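PDB 3WUC: galectin from Xenopus laevis, which binds a galactose-containing glycan and, as a proto-type galectin, probably recognises lactose and laminin. Local coordinates for residues Val9-Leu14 / Ile132-His137; Val22-Arg27 / Asn122-Asn127; Thr90-Asp95 / Ile100-Pro105. All coordinates share one frame; numbering follows the deposited sequence.

Overall arrangement
All three contacts are buried, but they do different work in the beta-sandwich. Interactions 1 and 2 cross between the two sheets and rest on methyl groups, with no hydrogen bond from one segment to the other. Interaction 3 lies within one sheet, where backbone hydrogen bonds and a histidine-aspartate bond join two hairpin strands. Strand 20-28 of interaction 2 sits between strand 129-136 of interaction 1 and strand 89-96 of interaction 3, while strands 7-12 and 120-127 pair in the facing sheet. Interaction 2 lies about 7 Å from the chain centre (centre to centre); interaction 1, at about 12 Å, borders the second subunit, whose strands pair with its own and extend the sheets across the interface.

Interaction 1. Residues Val9-Leu14 / Ile132-His137; sequences VRITNL and ISISVH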
loop_
_atom_site.group_PDB
_atom_site.type_symbol
_atom_site.label_atom_id
_atom_site.label_comp_id
_atom_site.label_asym_id
_atom_site.label_seq_id
_atom_site.Cartn_x
_atom_site.Cartn_y
_atom_site.Cartn_z
ATOM N N VAL B 9 -18.937 -2.469 0.334
ATOM C CA VAL B 9 -18.445 -3.561 -0.482
ATOM C C VAL B 9 -18.797 -4.937 0.073
ATOM O O VAL B 9 -18.826 -5.175 1.326
ATOM C CB VAL B 9 -16.927 -3.485 -0.820
ATOM C CG1 VAL B 9 -16.626 -2.306 -1.710
ATOM C CG2 VAL B 9 -16.024 -3.567 0.391
ATOM N N ARG B 10 -19.005 -5.910 -0.846
ATOM C CA ARG B 10 -18.915 -7.318 -0.502
ATOM C C ARG B 10 -17.892 -7.980 -1.383
ATOM O O ARG B 10 -17.893 -7.769 -2.584
ATOM C CB ARG B 10 -20.215 -8.089 -0.670
ATOM C CG ARG B 10 -21.253 -7.818 0.389
ATOM C CD ARG B 10 -22.090 -6.629 0.110
ATOM N NE ARG B 10 -23.050 -6.465 1.185
ATOM C CZ ARG B 10 -22.837 -5.925 2.390
ATOM N NH1 ARG B 10 -21.746 -5.249 2.644
ATOM N NH2 ARG B 10 -23.794 -5.899 3.305
ATOM N N ILE B 11 -17.001 -8.740 -0.796
ATOM C CA ILE B 11 -15.944 -9.446 -1.499
ATOM C C ILE B 11 -16.280 -10.929 -1.392
ATOM O O ILE B 11 -16.594 -11.420 -0.293
ATOM C CB ILE B 11 -14.584 -9.083 -0.841
ATOM C CG1 ILE B 11 -14.338 -7.589 -1.045
ATOM C CG2 ILE B 11 -13.515 -9.943 -1.507
ATOM C CD1 ILE B 11 -13.268 -6.957 -0.209
ATOM N N THR B 12 -16.342 -11.665 -2.515
ATOM C CA THR B 12 -16.479 -13.067 -2.452
ATOM C C THR B 12 -15.250 -13.757 -3.105
ATOM O O THR B 12 -14.439 -13.066 -3.778
ATOM C CB THR B 12 -17.794 -13.495 -3.143
ATOM O OG1 THR B 12 -17.763 -12.933 -4.465
ATOM C CG2 THR B 12 -18.964 -12.959 -2.402
ATOM N N ASN B 13 -15.081 -15.027 -2.863
ATOM C CA ASN B 13 -14.002 -15.819 -3.297
ATOM C C ASN B 13 -12.684 -15.289 -2.780
ATOM O O ASN B 13 -11.612 -15.414 -3.449
ATOM C CB ASN B 13 -13.882 -15.945 -4.839
ATOM C CG ASN B 13 -15.013 -16.706 -5.486
ATOM O OD1 ASN B 13 -15.686 -17.472 -4.819
ATOM N ND2 ASN B 13 -15.257 -16.451 -6.733
ATOM N N LEU B 14 -12.707 -14.810 -1.556
ATOM C CA LEU B 14 -11.480 -14.258 -0.954
ATOM C C LEU B 14 -10.355 -15.302 -0.787
ATOM O O LEU B 14 -9.191 -14.921 -0.953
ATOM C CB LEU B 14 -11.811 -13.569 0.362
ATOM C CG LEU B 14 -10.612 -12.784 0.911
ATOM C CD1 LEU B 14 -10.220 -11.552 0.087
ATOM C CD2 LEU B 14 -10.902 -12.397 2.372
ATOM N N ILE B 132 -11.256 1.773 1.179
ATOM C CA ILE B 132 -10.054 2.402 0.654
ATOM C C ILE B 132 -9.163 1.330 0.065
ATOM O O ILE B 132 -8.688 1.496 -1.082
ATOM C CB ILE B 132 -9.334 3.255 1.705
ATOM C CG1 ILE B 132 -10.182 4.463 2.058
ATOM C CG2 ILE B 132 -7.964 3.690 1.204
ATOM C CD1 ILE B 132 -9.698 5.128 3.322
ATOM N N SER B 133 -8.860 0.243 0.792
ATOM C CA SER B 133 -8.040 -0.808 0.257
ATOM C C SER B 133 -8.252 -2.074 1.066
ATOM O O SER B 133 -8.622 -2.021 2.258
ATOM C CB SER B 133 -6.573 -0.463 0.173
ATOM O OG SER B 133 -6.054 -0.243 1.504
ATOM N N ILE B 134 -8.056 -3.173 0.405
ATOM C CA ILE B 134 -8.001 -4.468 1.006
ATOM C C ILE B 134 -6.724 -5.181 0.568
ATOM O O ILE B 134 -6.390 -5.150 -0.592
ATOM C CB ILE B 134 -9.239 -5.325 0.708
ATOM C CG1 ILE B 134 -9.060 -6.705 1.218
ATOM C CG2 ILE B 134 -9.461 -5.432 -0.788
ATOM C CD1 ILE B 134 -10.356 -7.464 1.290
ATOM N N SER B 135 -5.968 -5.701 1.519
ATOM C CA SER B 135 -4.717 -6.412 1.218
ATOM C C SER B 135 -4.613 -7.707 1.930
ATOM O O SER B 135 -5.004 -7.800 3.101
ATOM C CB SER B 135 -3.514 -5.484 1.695
ATOM O OG SER B 135 -3.674 -4.149 1.185
ATOM N N VAL B 136 -4.080 -8.734 1.280
ATOM C CA VAL B 136 -3.867 -10.036 1.922
ATOM C C VAL B 136 -2.393 -10.413 1.978
ATOM O O VAL B 136 -1.609 -10.087 1.070
ATOM C CB VAL B 136 -4.730 -11.172 1.276
ATOM C CG1 VAL B 136 -6.194 -10.885 1.411
ATOM C CG2 VAL B 136 -4.357 -11.408 -0.146
ATOM N N HIS B 137 -1.980 -11.074 3.064
ATOM C CA HIS B 137 -0.587 -11.467 3.243
ATOM C C HIS B 137 -0.632 -12.857 3.801
ATOM O O HIS B 137 -1.289 -13.076 4.846
ATOM C CB HIS B 137 0.164 -10.536 4.237
ATOM C CG HIS B 137 0.337 -9.104 3.806
ATOM N ND1 HIS B 137 -0.721 -8.211 3.707
ATOM C CD2 HIS B 137 1.458 -8.385 3.524
ATOM C CE1 HIS B 137 -0.262 -7.014 3.357
ATOM N NE2 HIS B 137 1.057 -7.093 3.241
ATOM O OXT HIS B 137 -0.023 -13.787 3.286
#
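No flat group takes part where Ile-11 and Leu-14 meet Ile-134 and Val-136: no ring or amide offers a face or an edge, and every touching atom is a methyl carbon. The Arg-10 guanidinium, a planar group of strand 7-12, lies well away from 132-137. NH1 approaches Val-9 O at 3.2 Å, with that oxygen close to the guanidinium plane (11° out of it), although the nitrogen stands well above the carbonyl plane; NH2 bonds Asn-127 OD1.

Across the gap, Ile-11 and Ile-134 reach toward each other tip to tip. Ile-134 holds CG1 anti to its backbone N (chi1 173°), and CD1 continues the extended chain toward the opposite sheet. Ile-11 CD1 comes to 3.3 Å from Ile-134 CD1. This is closer than ordinary methyl contact, so the exact spacing is doubtful, but the pairing is supported by a second, looser approach of Ile-11 CD1 to Ile-134 CG2 at 4.1 Å. Leu-14, just beyond the strand end, sends CD1 to Ile-134 CD1 and to Val-136 CG1, each at 4.3 Å.

The CA atoms of Ile-11 and Ile-134 stand 9.7 Å apart, a sheet-to-sheet spacing in a sandwich rather than that of neighbouring strands. Strand 129-136 is the outermost strand of its sheet within the chain, and it carries a classic beta bulge where Ile-132 and Ser-133 face Arg-25. Residues of both segments pair antiparallel with strands of the second subunit, so both sheets run on across the interface with that subunit. With no polar atom joining the segments, the link between the two layers at this edge is purely apolar, which implies that shape and burial decide the fit, while directional bonds are left to the strand edges.

Interaction 2. Residues Val22-Arg27 / Asn122-Asn127; sequences VEVRGR and NYLALN
Leu-124 meets Val-22 and Val-24 because its CG is anti to the backbone N (chi1 -171°), which carries CD1 out toward strand 20-28. The valines answer with different rotations. Val-24 has CG1 anti to its N (chi1 179°) and CG2 beside that N, so its two methyls part toward different leucines, whereas Val-22 presents both of its methyls to the same one.

This is the interior of the galectin beta-sandwich. Segments 22-27 and 123-127 run nearly parallel in space, at 19°, with their axes 9.8 Å apart, and no hydrogen bond joins them; they belong to opposing sheets whose inner residues face one another. Val-22 and Leu-124 approach tip to tip, CG2 of the valine lying 3.9 Å from CD1 of the leucine. Val-24 instead slides past Leu-124 in the opposite direction, with its CG2 4.1 Å from the same CD1, which therefore touches both valines.

Alternation along strand 20-28 separates the two chemistries. Glu-23 and Arg-25 project away from 122-127; outside this contact, each forms a salt bridge with its opposite number, Arg-25 or Glu-23 of the third subunit. Further along, Gly-26 brings no side chain to the layer opposite Leu-126. Ile-134 adds to the same apolar layer, touching both Val-22 and Leu-124. Around Leu-126, whose side chain is about 14 Å from the bound galactose, Val-24 CG1 completes the row tip to tip, lying 3.9 Å from CD1 and 4.1 Å from CD2, so that it touches both branches of the leucine.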
loop_
_atom_site.group_PDB
_atom_site.type_symbol
_atom_site.label_atom_id
_atom_site.label_comp_id
_atom_site.label_asym_id
_atom_site.label_seq_id
_atom_site.Cartn_x
_atom_site.Cartn_y
_atom_site.Cartn_z
ATOM N N VAL B 22 -5.786 -10.501 6.520
ATOM C CA VAL B 22 -6.435 -9.531 5.671
ATOM C C VAL B 22 -6.440 -8.221 6.356
ATOM O O VAL B 22 -6.863 -8.080 7.511
ATOM C CB VAL B 22 -7.804 -9.980 5.099
ATOM C CG1 VAL B 22 -8.809 -10.316 6.197
ATOM C CG2 VAL B 22 -8.351 -8.986 4.126
ATOM N N GLU B 23 -6.039 -7.177 5.589
ATOM C CA GLU B 23 -6.002 -5.806 6.031
ATOM C C GLU B 23 -7.081 -4.992 5.280
ATOM O O GLU B 23 -7.139 -5.072 4.071
ATOM C CB GLU B 23 -4.635 -5.191 5.699
ATOM C CG GLU B 23 -4.559 -3.700 5.996
ATOM C CD GLU B 23 -3.230 -3.067 5.541
ATOM O OE1 GLU B 23 -2.153 -3.664 5.929
ATOM O OE2 GLU B 23 -3.334 -2.080 4.691
ATOM N N VAL B 24 -7.948 -4.298 5.997
ATOM C CA VAL B 24 -9.061 -3.489 5.488
ATOM C C VAL B 24 -8.873 -2.067 5.967
ATOM O O VAL B 24 -8.830 -1.806 7.177
ATOM C CB VAL B 24 -10.435 -4.046 6.011
ATOM C CG1 VAL B 24 -11.596 -3.221 5.515
ATOM C CG2 VAL B 24 -10.579 -5.511 5.686
ATOM N N ARG B 25 -8.718 -1.174 5.017
ATOM C CA ARG B 25 -8.766 0.260 5.190
ATOM C C ARG B 25 -9.987 0.862 4.551
ATOM O O ARG B 25 -10.334 0.499 3.428
ATOM C CB ARG B 25 -7.508 0.872 4.555
ATOM C CG ARG B 25 -6.288 0.502 5.299
ATOM C CD ARG B 25 -5.013 1.140 4.673
ATOM N NE ARG B 25 -4.990 2.582 4.887
ATOM C CZ ARG B 25 -3.959 3.384 4.595
ATOM N NH1 ARG B 25 -2.849 2.865 4.112
ATOM N NH2 ARG B 25 -4.054 4.678 4.832
ATOM N N GLY B 26 -10.609 1.751 5.275
ATOM C CA GLY B 26 -11.779 2.429 4.762
ATOM C C GLY B 26 -12.142 3.637 5.535
ATOM O O GLY B 26 -11.570 3.883 6.579
ATOM N N ARG B 27 -13.134 4.391 5.048
ATOM C CA ARG B 27 -13.552 5.627 5.689
ATOM C C ARG B 27 -14.941 5.378 6.351
ATOM O O ARG B 27 -15.907 5.041 5.658
ATOM C CB ARG B 27 -13.640 6.819 4.732
ATOM C CG ARG B 27 -14.073 8.085 5.432
ATOM C CD ARG B 27 -13.994 9.345 4.531
ATOM N NE ARG B 27 -12.596 9.619 4.128
ATOM C CZ ARG B 27 -11.672 10.314 4.813
ATOM N NH1 ARG B 27 -11.925 10.940 5.979
ATOM N NH2 ARG B 27 -10.447 10.413 4.299
ATOM N N ASN B 122 -14.003 -16.920 2.677
ATOM C CA ASN B 122 -14.231 -16.453 1.350
ATOM C C ASN B 122 -15.054 -15.186 1.188
ATOM O O ASN B 122 -15.144 -14.556 0.112
ATOM C CB ASN B 122 -14.920 -17.553 0.537
ATOM C CG ASN B 122 -13.987 -18.570 -0.031
ATOM O OD1 ASN B 122 -12.911 -18.237 -0.620
ATOM N ND2 ASN B 122 -14.314 -19.821 0.175
ATOM N N TYR B 123 -15.799 -14.789 2.245
ATOM C CA TYR B 123 -16.633 -13.679 2.257
ATOM C C TYR B 123 -16.169 -12.629 3.244
ATOM O O TYR B 123 -15.820 -12.951 4.376
ATOM C CB TYR B 123 -18.077 -14.111 2.698
ATOM C CG TYR B 123 -19.116 -13.037 2.870
ATOM C CD1 TYR B 123 -19.889 -12.519 1.824
ATOM C CD2 TYR B 123 -19.417 -12.519 4.122
ATOM C CE1 TYR B 123 -20.861 -11.581 1.994
ATOM C CE2 TYR B 123 -20.369 -11.550 4.311
ATOM C CZ TYR B 123 -21.133 -11.077 3.277
ATOM O OH TYR B 123 -22.072 -10.094 3.496
ATOM N N LEU B 124 -16.100 -11.399 2.707
ATOM C CA LEU B 124 -15.768 -10.207 3.505
ATOM C C LEU B 124 -16.665 -9.057 3.143
ATOM O O LEU B 124 -16.847 -8.725 1.945
ATOM C CB LEU B 124 -14.285 -9.855 3.301
ATOM C CG LEU B 124 -13.673 -8.768 4.219
ATOM C CD1 LEU B 124 -12.194 -9.033 4.354
ATOM C CD2 LEU B 124 -14.010 -7.394 3.652
ATOM N N ALA B 125 -17.312 -8.444 4.145
ATOM C CA ALA B 125 -18.191 -7.356 3.862
ATOM C C ALA B 125 -17.958 -6.141 4.710
ATOM O O ALA B 125 -17.525 -6.336 5.890
ATOM C CB ALA B 125 -19.670 -7.775 4.078
ATOM N N LEU B 126 -18.240 -4.979 4.133
ATOM C CA LEU B 126 -18.131 -3.716 4.817
ATOM C C LEU B 126 -19.495 -3.114 4.889
ATOM O O LEU B 126 -20.236 -3.078 3.894
ATOM C CB LEU B 126 -17.215 -2.723 4.057
ATOM C CG LEU B 126 -15.703 -2.839 4.424
ATOM C CD1 LEU B 126 -15.095 -4.190 4.116
ATOM C CD2 LEU B 126 -14.928 -1.794 3.613
ATOM N N ASN B 127 -19.871 -2.584 6.054
ATOM C CA ASN B 127 -21.149 -1.944 6.284
ATOM C C ASN B 127 -20.854 -0.620 7.022
ATOM O O ASN B 127 -20.150 -0.582 8.073
ATOM C CB ASN B 127 -22.090 -2.866 7.102
ATOM C CG ASN B 127 -22.529 -4.135 6.319
ATOM O OD1 ASN B 127 -22.818 -4.064 5.166
ATOM N ND2 ASN B 127 -22.575 -5.243 6.963
#

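Interaction 3. Residues Thr90-Asp95 / Ile100-Pro105; sequences TMLIFD and ITVHLP
His-103 crosses from its own strand to meet both Ile-93 and Asp-95. Its CB lies 3.9 Å from Ile-93 CB, the two residues forming a hydrogen-bonded antiparallel pair, and Ile-93 O sits near the ring plane at the CG edge. With CG beside the backbone N (chi1 -65°), the ring is carried along the sheet face toward Asp-95, and CG2 of Thr-101 covers one ring face, offset toward the rim. At the tip, NE2 donates to Asp-95 OD2 at 2.6 Å, nearly straight (163° at the hydrogen). The oxygen lies in the ring plane, whereas the nitrogen meets the carboxylate from above its plane, 46° out of it.

Beneath this, strands 89-96 and 99-103 form an antiparallel beta hairpin. Asp-95 and Thr-101 exchange two backbone hydrogen bonds; at the Ile-93 and His-103 pair, His-103 N to Ile-93 O is short at 2.8 Å, while the return bond from Ile-93 N is weak. Past this pair the strands diverge, and water 1 bridges the opening by donating to Met-91 O and His-103 O. Pro-105 CD then packs against Met-91 O at 3.4 Å.

The other face turns inward. Phe-94 and Val-102, a non-hydrogen-bonded pair, lie side by side with Phe-94 CE2 3.8 Å from Val-102 CG1; the side chains of Leu-92 and Leu-104 also run alongside each other, CD2 to CD2 at 4.0 Å. Val-37 and Leu-39 of the opposing sheet pack on Phe-94.

The hairpin thus has an apolar inner face and an outer face where the polar Asp-95, Thr-101 and His-103 sit beside Ile-93. There, the neighbouring carboxylates of Asp-95 and Glu-109, whose side chain also touches His-103, may raise the histidine's tendency to carry a positive charge.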
loop_
_atom_site.group_PDB
_atom_site.type_symbol
_atom_site.label_atom_id
_atom_site.label_comp_id
_atom_site.label_asym_id
_atom_site.label_seq_id
_atom_site.Cartn_x
_atom_site.Cartn_y
_atom_site.Cartn_z
ATOM N N THR B 90 -9.938 4.400 8.940
ATOM C CA THR B 90 -9.579 3.458 9.914
ATOM C C THR B 90 -8.966 2.245 9.227
ATOM O O THR B 90 -9.026 2.126 8.003
ATOM C CB THR B 90 -10.715 3.047 10.849
ATOM O OG1 THR B 90 -10.217 2.306 11.939
ATOM C CG2 THR B 90 -11.699 2.107 10.113
ATOM N N MET B 91 -8.307 1.430 9.962
ATOM C CA MET B 91 -7.673 0.189 9.462
ATOM C C MET B 91 -7.888 -0.919 10.483
ATOM O O MET B 91 -7.636 -0.740 11.665
ATOM C CB MET B 91 -6.173 0.358 9.203
ATOM C CG MET B 91 -5.546 -0.872 8.681
ATOM S SD MET B 91 -3.851 -0.554 8.131
ATOM C CE MET B 91 -3.089 -0.161 9.656
ATOM N N LEU B 92 -8.380 -2.092 10.023
ATOM C CA LEU B 92 -8.507 -3.277 10.834
ATOM C C LEU B 92 -7.785 -4.421 10.156
ATOM O O LEU B 92 -7.914 -4.563 8.926
ATOM C CB LEU B 92 -10.021 -3.632 11.041
ATOM C CG LEU B 92 -10.849 -2.624 11.887
ATOM C CD1 LEU B 92 -12.353 -2.922 11.754
ATOM C CD2 LEU B 92 -10.463 -2.831 13.326
ATOM N N ILE B 93 -7.025 -5.191 10.888
ATOM C CA ILE B 93 -6.276 -6.320 10.325
ATOM C C ILE B 93 -6.775 -7.578 11.050
ATOM O O ILE B 93 -6.903 -7.609 12.261
ATOM C CB ILE B 93 -4.759 -6.141 10.465
ATOM C CG1 ILE B 93 -4.379 -4.900 9.711
ATOM C CG2 ILE B 93 -4.084 -7.345 9.930
ATOM C CD1 ILE B 93 -2.923 -4.559 9.959
ATOM N N PHE B 94 -7.069 -8.634 10.303
ATOM C CA PHE B 94 -7.572 -9.898 10.875
ATOM C C PHE B 94 -6.613 -11.007 10.557
ATOM O O PHE B 94 -6.403 -11.300 9.382
ATOM C CB PHE B 94 -8.961 -10.211 10.296
ATOM C CG PHE B 94 -9.993 -9.132 10.505
ATOM C CD1 PHE B 94 -10.107 -8.038 9.729
ATOM C CD2 PHE B 94 -10.858 -9.260 11.599
ATOM C CE1 PHE B 94 -11.027 -7.021 9.942
ATOM C CE2 PHE B 94 -11.841 -8.248 11.807
ATOM C CZ PHE B 94 -11.906 -7.202 11.017
ATOM N N ASP B 95 -6.042 -11.634 11.555
ATOM C CA ASP B 95 -5.143 -12.778 11.404
ATOM C C ASP B 95 -5.999 -14.037 11.514
ATOM O O ASP B 95 -6.626 -14.239 12.532
ATOM C CB ASP B 95 -4.121 -12.866 12.552
ATOM C CG ASP B 95 -3.162 -11.788 12.594
ATOM O OD1 ASP B 95 -3.071 -11.069 11.570
ATOM O OD2 ASP B 95 -2.503 -11.651 13.706
ATOM N N ILE B 100 -8.861 -16.325 15.826
ATOM C CA ILE B 100 -8.707 -15.087 15.033
ATOM C C ILE B 100 -8.142 -14.037 15.927
ATOM O O ILE B 100 -8.483 -13.957 17.128
ATOM C CB ILE B 100 -10.027 -14.701 14.369
ATOM C CG1 ILE B 100 -10.368 -15.819 13.379
ATOM C CG2 ILE B 100 -9.977 -13.308 13.689
ATOM C CD1 ILE B 100 -11.769 -15.726 12.803
ATOM N N THR B 101 -7.212 -13.220 15.393
ATOM C CA THR B 101 -6.766 -12.056 16.083
ATOM C C THR B 101 -7.255 -10.791 15.324
ATOM O O THR B 101 -6.883 -10.628 14.158
ATOM C CB THR B 101 -5.235 -11.988 16.286
ATOM O OG1 THR B 101 -4.782 -13.153 17.033
ATOM C CG2 THR B 101 -4.908 -10.755 17.072
ATOM N N VAL B 102 -8.052 -9.957 15.961
ATOM C CA VAL B 102 -8.482 -8.659 15.413
ATOM C C VAL B 102 -7.462 -7.598 15.916
ATOM O O VAL B 102 -7.397 -7.351 17.144
ATOM C CB VAL B 102 -9.891 -8.211 15.792
ATOM C CG1 VAL B 102 -10.289 -6.961 15.079
ATOM C CG2 VAL B 102 -10.878 -9.421 15.578
ATOM N N HIS B 103 -6.621 -7.088 15.012
ATOM C CA HIS B 103 -5.673 -6.007 15.309
ATOM C C HIS B 103 -6.352 -4.680 15.145
ATOM O O HIS B 103 -6.698 -4.233 14.036
ATOM C CB HIS B 103 -4.469 -6.037 14.395
ATOM C CG HIS B 103 -3.613 -7.234 14.558
ATOM N ND1 HIS B 103 -2.553 -7.272 15.452
ATOM C CD2 HIS B 103 -3.719 -8.490 14.055
ATOM C CE1 HIS B 103 -1.973 -8.459 15.396
ATOM N NE2 HIS B 103 -2.653 -9.215 14.550
ATOM N N LEU B 104 -6.575 -3.994 16.242
ATOM C CA LEU B 104 -7.129 -2.707 16.250
ATOM C C LEU B 104 -6.048 -1.623 15.879
ATOM O O LEU B 104 -4.853 -1.896 16.183
ATOM C CB LEU B 104 -7.718 -2.392 17.634
ATOM C CG LEU B 104 -8.781 -3.376 18.218
ATOM C CD1 LEU B 104 -9.236 -2.963 19.530
ATOM C CD2 LEU B 104 -9.936 -3.456 17.206
ATOM N N PRO B 105 -6.494 -0.449 15.403
ATOM C CA PRO B 105 -5.482 0.536 14.889
ATOM C C PRO B 105 -4.737 1.221 16.015
ATOM O O PRO B 105 -3.711 1.860 15.700
ATOM C CB PRO B 105 -6.262 1.512 13.998
ATOM C CG PRO B 105 -7.674 1.364 14.536
ATOM C CD PRO B 105 -7.849 -0.053 15.010
HETATM O O HOH W 1 -5.370 -2.149 12.572
#